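Local coordinates for protein exoribonuclease II, mitochondrial (Candida glabrata, PDB 6F3H) that degrades mitochondrial RNA from the 3' end as the exoribonuclease component of the mtEXO degradosome, working in tight partnership with a helicase, at residues F459-P464 against Q736-I741. The protein carries 1 engineered substitution. Numbering follows the deposited sequence.
Sequences FTTYLP and QARADI. With nucleotides of chain C.
F459 reaches the helix with the far end of its ring: CE1 lies 3.7 Å from A739 N and 3.9 Å from A739 CB, while CZ also touches that methyl. The ring meets the helix backbone obliquely; phenylalanine brings a broad apolar surface to the methyl, and alanine's short side chain lets the bulky phenyl approach the main chain. The next residue, T460, turns away from the helix and lays its methyl CG2 against one face of the Y462 ring, near the rim. T461, on a short strand paired antiparallel with strand 467-468, supplies the polar link, its beta-branched side chain suiting a strand while offering a hydroxyl. OG1 lies in the plane of the R738 guanidinium, at the edge, and accepts a weak hydrogen bond from NH1 (3.3 Å, N-H...O angle 123°). Arginine's long chain spans the gap, bent at chi2 (-81°) and chi3 (-44°), and crosses the threonine at about a right angle. The contact thus joins a small hairpin of the RNB domain to the long helix 725-761. On the RNA side, Y462 gives its opposite ring face to the base of C6 of chain C, with CD2 3.4 Å from N3; an aromatic side chain suits a flat pyrimidine. The backbone O of Y462 accepts a hydrogen bond from Q746 NE2, further along helix 725-761.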
ATOM      1  N   PHE A 459       1.793   4.129  -8.472  1.00 43.96           N
ATOM      2  CA  PHE A 459       1.661   2.765  -8.966  1.00 38.96           C
ATOM      3  C   PHE A 459       0.430   2.695  -9.841  1.00 39.20           C
ATOM      4  O   PHE A 459      -0.371   3.621  -9.913  1.00 48.44           O
ATOM      5  CB  PHE A 459       1.537   1.719  -7.855  1.00 38.92           C
ATOM      6  CG  PHE A 459       2.613   1.802  -6.812  1.00 45.31           C
ATOM      7  CD1 PHE A 459       2.652   2.834  -5.899  1.00 43.51           C
ATOM      8  CD2 PHE A 459       3.627   0.875  -6.777  1.00 50.08           C
ATOM      9  CE1 PHE A 459       3.666   2.929  -4.967  1.00 45.61           C
ATOM     10  CE2 PHE A 459       4.654   0.965  -5.831  1.00 49.39           C
ATOM     11  CZ  PHE A 459       4.671   1.988  -4.940  1.00 48.99           C
ATOM     12  N   THR A 460       0.274   1.587 -10.518  1.00 45.39           N
ATOM     13  CA  THR A 460      -1.017   1.340 -11.109  1.00 42.35           C
ATOM     14  C   THR A 460      -1.918   0.866  -9.989  1.00 45.59           C
ATOM     15  O   THR A 460      -1.452   0.249  -9.026  1.00 41.41           O
ATOM     16  CB  THR A 460      -0.929   0.327 -12.240  1.00 42.06           C
ATOM     17  OG1 THR A 460      -0.497   1.006 -13.417  1.00 52.05           O
ATOM     18  CG2 THR A 460      -2.254  -0.218 -12.539  1.00 40.18           C
ATOM     19  N   THR A 461      -3.184   1.273 -10.055  1.00 49.37           N
ATOM     20  CA  THR A 461      -4.194   0.945  -9.057  1.00 44.52           C
ATOM     21  C   THR A 461      -5.029  -0.235  -9.550  1.00 50.77           C
ATOM     22  O   THR A 461      -5.779  -0.114 -10.523  1.00 50.05           O
ATOM     23  CB  THR A 461      -5.057   2.162  -8.773  1.00 44.78           C
ATOM     24  OG1 THR A 461      -4.221   3.237  -8.311  1.00 49.09           O
ATOM     25  CG2 THR A 461      -6.034   1.832  -7.702  1.00 47.36           C
ATOM     26  N   TYR A 462      -4.871  -1.382  -8.907  1.00 52.81           N
ATOM     27  CA  TYR A 462      -5.539  -2.618  -9.294  1.00 47.88           C
ATOM     28  C   TYR A 462      -6.573  -2.950  -8.225  1.00 55.30           C
ATOM     29  O   TYR A 462      -6.207  -3.249  -7.085  1.00 63.75           O
ATOM     30  CB  TYR A 462      -4.540  -3.766  -9.443  1.00 46.33           C
ATOM     31  CG  TYR A 462      -3.492  -3.623 -10.554  1.00 53.49           C
ATOM     32  CD1 TYR A 462      -3.837  -3.732 -11.896  1.00 53.75           C
ATOM     33  CD2 TYR A 462      -2.153  -3.415 -10.249  1.00 56.33           C
ATOM     34  CE1 TYR A 462      -2.881  -3.611 -12.900  1.00 56.47           C
ATOM     35  CE2 TYR A 462      -1.199  -3.288 -11.239  1.00 57.84           C
ATOM     36  CZ  TYR A 462      -1.561  -3.391 -12.563  1.00 60.96           C
ATOM     37  OH  TYR A 462      -0.595  -3.262 -13.550  1.00 66.36           O
ATOM     38  N   LEU A 463      -7.853  -2.895  -8.585  1.00 55.64           N
ATOM     39  CA  LEU A 463      -8.954  -3.217  -7.683  1.00 56.84           C
ATOM     40  C   LEU A 463      -9.962  -4.152  -8.335  1.00 62.18           C
ATOM     41  O   LEU A 463     -10.172  -4.086  -9.550  1.00 67.02           O
ATOM     42  CB  LEU A 463      -9.674  -1.942  -7.255  1.00 54.26           C
ATOM     43  CG  LEU A 463      -8.926  -1.051  -6.289  1.00 54.81           C
ATOM     44  CD1 LEU A 463      -9.657   0.239  -6.262  1.00 52.02           C
ATOM     45  CD2 LEU A 463      -8.937  -1.667  -4.907  1.00 61.00           C
ATOM     46  N   PRO A 464     -10.629  -5.015  -7.550  1.00 58.84           N
ATOM     47  CA  PRO A 464     -11.651  -5.908  -8.132  1.00 52.69           C
ATOM     48  C   PRO A 464     -12.662  -5.176  -8.971  1.00 56.42           C
ATOM     49  O   PRO A 464     -13.253  -5.760  -9.888  1.00 64.91           O
ATOM     50  CB  PRO A 464     -12.328  -6.520  -6.900  1.00 46.10           C
ATOM     51  CG  PRO A 464     -11.322  -6.435  -5.846  1.00 50.33           C
ATOM     52  CD  PRO A 464     -10.561  -5.158  -6.089  1.00 55.15           C
ATOM     53  N   GLN A 736       6.004   5.390  -0.986  1.00 51.25           N
ATOM     54  CA  GLN A 736       5.553   4.614   0.151  1.00 49.35           C
ATOM     55  C   GLN A 736       4.179   5.072   0.597  1.00 49.30           C
ATOM     56  O   GLN A 736       3.318   4.246   0.909  1.00 49.92           O
ATOM     57  CB  GLN A 736       6.548   4.729   1.281  1.00 48.65           C
ATOM     58  CG  GLN A 736       6.162   3.877   2.415  1.00 51.71           C
ATOM     59  CD  GLN A 736       6.457   2.427   2.157  1.00 57.27           C
ATOM     60  OE1 GLN A 736       7.596   2.012   2.290  1.00 59.77           O
ATOM     61  NE2 GLN A 736       5.429   1.631   1.843  1.00 59.04           N
ATOM     62  N   ALA A 737       3.943   6.384   0.594  1.00 44.15           N
ATOM     63  CA  ALA A 737       2.608   6.898   0.867  1.00 39.72           C
ATOM     64  C   ALA A 737       1.580   6.220  -0.024  1.00 41.91           C
ATOM     65  O   ALA A 737       0.661   5.554   0.459  1.00 46.61           O
ATOM     66  CB  ALA A 737       2.586   8.408   0.662  1.00 37.90           C
ATOM     67  N   ARG A 738       1.757   6.336  -1.343  1.00 39.22           N
ATOM     68  CA  ARG A 738       0.769   5.780  -2.258  1.00 38.21           C
ATOM     69  C   ARG A 738       0.711   4.277  -2.159  1.00 38.30           C
ATOM     70  O   ARG A 738      -0.330   3.681  -2.429  1.00 38.43           O
ATOM     71  CB  ARG A 738       1.079   6.169  -3.683  1.00 43.41           C
ATOM     72  CG  ARG A 738       0.742   7.572  -3.948  1.00 61.26           C
ATOM     73  CD  ARG A 738      -0.723   7.641  -4.204  1.00 69.86           C
ATOM     74  NE  ARG A 738      -1.116   6.557  -5.090  1.00 76.16           N
ATOM     75  CZ  ARG A 738      -2.375   6.259  -5.381  1.00 77.23           C
ATOM     76  NH1 ARG A 738      -2.628   5.258  -6.215  1.00 74.29           N
ATOM     77  NH2 ARG A 738      -3.372   6.955  -4.830  1.00 75.38           N
ATOM     78  N   ALA A 739       1.816   3.650  -1.792  1.00 41.25           N
ATOM     79  CA  ALA A 739       1.783   2.212  -1.610  1.00 38.38           C
ATOM     80  C   ALA A 739       0.863   1.854  -0.471  1.00 43.55           C
ATOM     81  O   ALA A 739       0.038   0.957  -0.595  1.00 47.02           O
ATOM     82  CB  ALA A 739       3.184   1.686  -1.325  1.00 39.34           C
ATOM     83  N   ASP A 740       0.943   2.592   0.623  1.00 53.71           N
ATOM     84  CA  ASP A 740       0.143   2.266   1.794  1.00 54.57           C
ATOM     85  C   ASP A 740      -1.334   2.435   1.518  1.00 51.59           C
ATOM     86  O   ASP A 740      -2.125   1.520   1.761  1.00 50.61           O
ATOM     87  CB  ASP A 740       0.574   3.143   2.942  1.00 67.51           C
ATOM     88  CG  ASP A 740       2.000   2.930   3.276  1.00 85.11           C
ATOM     89  OD1 ASP A 740       2.422   1.747   3.323  1.00 88.69           O
ATOM     90  OD2 ASP A 740       2.697   3.950   3.449  1.00 94.22           O
ATOM     91  N   ILE A 741      -1.722   3.614   1.027  1.00 51.93           N
ATOM     92  CA  ILE A 741      -3.107   3.866   0.633  1.00 46.68           C
ATOM     93  C   ILE A 741      -3.658   2.710  -0.201  1.00 50.68           C
ATOM     94  O   ILE A 741      -4.790   2.255   0.013  1.00 54.52           O
ATOM     95  CB  ILE A 741      -3.194   5.201  -0.130  1.00 45.22           C
ATOM     96  CG1 ILE A 741      -2.810   6.375   0.781  1.00 44.20           C
ATOM     97  CG2 ILE A 741      -4.565   5.368  -0.765  1.00 38.59           C
ATOM     98  CD1 ILE A 741      -2.786   7.725   0.075  1.00 38.32           C
TER
ATOM     99  P     C C   6       3.514  -7.987 -14.923  1.00 42.51           P
ATOM    100  OP1   C C   6       3.783  -7.753 -16.349  1.00 45.20           O
ATOM    101  OP2   C C   6       4.279  -7.290 -13.876  1.00 45.92           O
ATOM    102  O5'   C C   6       1.972  -7.696 -14.778  1.00 49.05           O
ATOM    103  C5'   C C   6       1.046  -8.466 -15.529  1.00 47.85           C
ATOM    104  C4'   C C   6      -0.378  -8.243 -15.075  1.00 48.21           C
ATOM    105  O4'   C C   6      -0.616  -8.840 -13.772  1.00 48.33           O
ATOM    106  C3'   C C   6      -0.820  -6.812 -14.875  1.00 47.48           C
ATOM    107  O3'   C C   6      -1.053  -6.115 -16.080  1.00 53.56           O
ATOM    108  C2'   C C   6      -2.077  -7.014 -14.070  1.00 49.16           C
ATOM    109  O2'   C C   6      -3.057  -7.570 -14.918  1.00 54.05           O
ATOM    110  C1'   C C   6      -1.634  -8.121 -13.117  1.00 48.04           C
ATOM    111  N1    C C   6      -1.144  -7.575 -11.820  1.00 49.41           N
ATOM    112  C2    C C   6      -2.103  -7.284 -10.820  1.00 57.09           C
ATOM    113  O2    C C   6      -3.294  -7.514 -11.032  1.00 65.24           O
ATOM    114  N3    C C   6      -1.783  -6.768  -9.617  1.00 50.61           N
ATOM    115  C4    C C   6      -0.514  -6.519  -9.380  1.00 49.89           C
ATOM    116  N4    C C   6      -0.239  -6.018  -8.170  1.00 51.39           N
ATOM    117  C5    C C   6       0.498  -6.795 -10.360  1.00 45.69           C
ATOM    118  C6    C C   6       0.158  -7.304 -11.551  1.00 44.87           C
TER